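Local coordinates for glycosylation Associate Protein 2 (Streptococcus agalactiae serotype V, PDB 6OYC) that probably works in the accessory Sec system, where it is thought to support the glycosylation and secretion of a bacterial surface adhesin, at residues V299-F304 with M324-P329. Numbering follows the deposited sequence.
Sequences VYFSGF and MLICDP
V299–F301 and M324–C327 pair as neighbouring parallel strands, their axes 4.8 Å apart at closest approach and 17° from parallel, joined by three backbone hydrogen bonds in which Y300 N donates to M324 O, I326 N to Y300 O and S302 N to I326 O. They are the two strands of a beta-alpha-beta unit, with helix 313-318 in the crossover, inside the mixed sheet of an alpha/beta-hydrolase-like domain. On the face lined by V299, F301, M324 and I326, I326 is the central side chain. Its CG1 lies anti to the carbonyl carbon, and the extended arm carries CD1 to a place between two partners: V299 CG1 at 3.7 Å, and one face of the F301 ring. There CD1 stands 4.0 Å from the F301 ring centroid, a CH-pi contact over the flat face that phenylalanine offers a methyl, offset toward the rim near CZ. Beta-branched residues such as V299 and I326 suit an inner strand, since they favour extended backbone; I326 also meets I351 of helix 341-358, and V299 packs on L365 and L367. M324 joins this face through CB, 4.0 Å from V299 CG2, while its unbranched chain runs on toward A350 and K354. The other face, buried and suited to apolar L325, is more sparsely joined: Y300 CB only approaches L325 CD2 at 4.2 Å, and the tyrosine ring leads away toward S368 and L370, close to a possible nucleophile elbow, consistent with the hydrolase-like fold. Beyond the strand ends, one water accepts from D328 N at 2.7 Å and gives a weak bond to G303 O. Small and polar, S302 fits the turn off the strand: its OG accepts from E311 N and donates to I326 O at 3.2 Å, from 50° above the carbonyl plane, whereas S302 N meets the same oxygen almost head-on, with a C=O...N angle of 178°.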
ATOM      1  N   VAL B 299       5.144  -6.931 -11.473  1.00 42.96           N
ATOM      2  CA  VAL B 299       4.164  -6.135 -10.736  1.00 40.56           C
ATOM      3  C   VAL B 299       3.015  -7.036 -10.301  1.00 42.28           C
ATOM      4  O   VAL B 299       2.409  -7.730 -11.130  1.00 43.85           O
ATOM      5  CB  VAL B 299       3.646  -4.964 -11.593  1.00 42.60           C
ATOM      6  CG1 VAL B 299       2.586  -4.157 -10.847  1.00 40.16           C
ATOM      7  CG2 VAL B 299       4.799  -4.073 -12.042  1.00 35.87           C
ATOM      8  N   TYR B 300       2.702  -7.019  -9.005  1.00 39.70           N
ATOM      9  CA  TYR B 300       1.564  -7.757  -8.458  1.00 39.13           C
ATOM     10  C   TYR B 300       0.546  -6.776  -7.897  1.00 40.69           C
ATOM     11  O   TYR B 300       0.855  -6.039  -6.956  1.00 39.21           O
ATOM     12  CB  TYR B 300       2.008  -8.727  -7.366  1.00 39.12           C
ATOM     13  CG  TYR B 300       0.886  -9.589  -6.831  1.00 44.45           C
ATOM     14  CD1 TYR B 300       0.188 -10.459  -7.670  1.00 41.96           C
ATOM     15  CD2 TYR B 300       0.525  -9.544  -5.479  1.00 42.85           C
ATOM     16  CE1 TYR B 300      -0.837 -11.254  -7.183  1.00 44.16           C
ATOM     17  CE2 TYR B 300      -0.507 -10.332  -4.986  1.00 43.09           C
ATOM     18  CZ  TYR B 300      -1.182 -11.188  -5.842  1.00 44.92           C
ATOM     19  OH  TYR B 300      -2.198 -11.978  -5.355  1.00 44.03           O
ATOM     20  N   PHE B 301      -0.658  -6.763  -8.479  1.00 37.69           N
ATOM     21  CA  PHE B 301      -1.771  -6.008  -7.913  1.00 36.89           C
ATOM     22  C   PHE B 301      -2.444  -6.825  -6.811  1.00 41.29           C
ATOM     23  O   PHE B 301      -2.798  -7.992  -7.018  1.00 41.09           O
ATOM     24  CB  PHE B 301      -2.803  -5.662  -8.982  1.00 34.65           C
ATOM     25  CG  PHE B 301      -2.381  -4.569  -9.932  1.00 37.69           C
ATOM     26  CD1 PHE B 301      -1.489  -4.832 -10.963  1.00 38.25           C
ATOM     27  CD2 PHE B 301      -2.920  -3.299  -9.832  1.00 35.06           C
ATOM     28  CE1 PHE B 301      -1.116  -3.846 -11.848  1.00 40.03           C
ATOM     29  CE2 PHE B 301      -2.547  -2.302 -10.725  1.00 37.35           C
ATOM     30  CZ  PHE B 301      -1.643  -2.575 -11.732  1.00 37.83           C
ATOM     31  N   SER B 302      -2.635  -6.210  -5.645  1.00 36.14           N
ATOM     32  CA  SER B 302      -3.239  -6.924  -4.531  1.00 38.21           C
ATOM     33  C   SER B 302      -4.700  -7.235  -4.827  1.00 36.47           C
ATOM     34  O   SER B 302      -5.407  -6.457  -5.479  1.00 35.31           O
ATOM     35  CB  SER B 302      -3.135  -6.105  -3.241  1.00 38.35           C
ATOM     36  OG  SER B 302      -1.793  -5.918  -2.839  1.00 36.28           O
ATOM     37  N   GLY B 303      -5.150  -8.387  -4.332  1.00 35.89           N
ATOM     38  CA  GLY B 303      -6.556  -8.727  -4.388  1.00 37.59           C
ATOM     39  C   GLY B 303      -7.390  -7.905  -3.394  1.00 43.78           C
ATOM     40  O   GLY B 303      -6.911  -7.009  -2.696  1.00 39.61           O
ATOM     41  N   PHE B 304      -8.680  -8.230  -3.353  1.00 42.86           N
ATOM     42  CA  PHE B 304      -9.612  -7.595  -2.432  1.00 39.66           C
ATOM     43  C   PHE B 304      -9.293  -8.003  -0.995  1.00 44.11           C
ATOM     44  O   PHE B 304      -9.067  -9.184  -0.724  1.00 47.51           O
ATOM     45  CB  PHE B 304     -11.034  -7.998  -2.814  1.00 36.99           C
ATOM     46  CG  PHE B 304     -12.105  -7.498  -1.871  1.00 44.52           C
ATOM     47  CD1 PHE B 304     -12.397  -8.184  -0.692  1.00 42.68           C
ATOM     48  CD2 PHE B 304     -12.855  -6.369  -2.186  1.00 41.00           C
ATOM     49  CE1 PHE B 304     -13.390  -7.742   0.167  1.00 41.12           C
ATOM     50  CE2 PHE B 304     -13.858  -5.918  -1.331  1.00 41.21           C
ATOM     51  CZ  PHE B 304     -14.122  -6.611  -0.149  1.00 43.19           C
ATOM     52  N   MET B 324       7.202  -4.893  -7.855  1.00 37.67           N
ATOM     53  CA  MET B 324       6.369  -3.806  -7.388  1.00 40.65           C
ATOM     54  C   MET B 324       5.065  -4.402  -6.887  1.00 39.69           C
ATOM     55  O   MET B 324       4.535  -5.342  -7.493  1.00 38.25           O
ATOM     56  CB  MET B 324       6.116  -2.804  -8.509  1.00 40.64           C
ATOM     57  CG  MET B 324       5.567  -1.472  -8.075  1.00 37.08           C
ATOM     58  SD  MET B 324       5.470  -0.383  -9.514  1.00 43.98           S
ATOM     59  CE  MET B 324       4.443   0.956  -8.897  1.00 39.10           C
ATOM     60  N   LEU B 325       4.578  -3.889  -5.757  1.00 38.99           N
ATOM     61  CA  LEU B 325       3.257  -4.233  -5.243  1.00 38.17           C
ATOM     62  C   LEU B 325       2.352  -3.010  -5.293  1.00 33.95           C
ATOM     63  O   LEU B 325       2.804  -1.881  -5.085  1.00 34.60           O
ATOM     64  CB  LEU B 325       3.337  -4.758  -3.815  1.00 37.46           C
ATOM     65  CG  LEU B 325       4.480  -5.720  -3.505  1.00 41.23           C
ATOM     66  CD1 LEU B 325       4.454  -6.058  -2.016  1.00 37.91           C
ATOM     67  CD2 LEU B 325       4.370  -6.986  -4.373  1.00 36.45           C
ATOM     68  N   ILE B 326       1.075  -3.238  -5.584  1.00 35.04           N
ATOM     69  CA  ILE B 326       0.063  -2.191  -5.679  1.00 31.70           C
ATOM     70  C   ILE B 326      -1.173  -2.683  -4.933  1.00 35.24           C
ATOM     71  O   ILE B 326      -1.648  -3.797  -5.185  1.00 39.18           O
ATOM     72  CB  ILE B 326      -0.278  -1.855  -7.147  1.00 34.26           C
ATOM     73  CG1 ILE B 326       0.994  -1.882  -8.017  1.00 36.52           C
ATOM     74  CG2 ILE B 326      -1.002  -0.514  -7.253  1.00 31.70           C
ATOM     75  CD1 ILE B 326       0.851  -1.238  -9.373  1.00 37.87           C
ATOM     76  N   CYS B 327      -1.688  -1.864  -4.021  1.00 31.54           N
ATOM     77  CA  CYS B 327      -2.915  -2.185  -3.302  1.00 34.31           C
ATOM     78  C   CYS B 327      -3.843  -0.974  -3.310  1.00 34.20           C
ATOM     79  O   CYS B 327      -3.407   0.168  -3.482  1.00 32.97           O
ATOM     80  CB  CYS B 327      -2.638  -2.616  -1.858  1.00 31.21           C
ATOM     81  SG  CYS B 327      -1.959  -1.286  -0.843  1.00 38.37           S
ATOM     82  N   ASP B 328      -5.129  -1.250  -3.131  1.00 34.06           N
ATOM     83  CA  ASP B 328      -6.190  -0.248  -3.253  1.00 35.71           C
ATOM     84  C   ASP B 328      -7.013  -0.289  -1.973  1.00 33.60           C
ATOM     85  O   ASP B 328      -7.790  -1.245  -1.767  1.00 35.62           O
ATOM     86  CB  ASP B 328      -7.043  -0.527  -4.488  1.00 32.69           C
ATOM     87  CG  ASP B 328      -8.246   0.375  -4.598  1.00 37.28           C
ATOM     88  OD1 ASP B 328      -8.402   1.287  -3.757  1.00 36.63           O
ATOM     89  OD2 ASP B 328      -9.049   0.170  -5.546  1.00 35.78           O
ATOM     90  N   PRO B 329      -6.863   0.683  -1.081  1.00 33.09           N
ATOM     91  CA  PRO B 329      -7.521   0.607   0.232  1.00 33.31           C
ATOM     92  C   PRO B 329      -8.919   1.205   0.292  1.00 30.37           C
ATOM     93  O   PRO B 329      -9.436   1.364   1.397  1.00 32.51           O
ATOM     94  CB  PRO B 329      -6.564   1.425   1.113  1.00 32.71           C
ATOM     95  CG  PRO B 329      -6.122   2.546   0.179  1.00 33.00           C
ATOM     96  CD  PRO B 329      -5.978   1.863  -1.190  1.00 33.82           C
TER
HETATM   97  O   HOH W   1      -5.834  -3.832  -2.661  1.00 39.06           O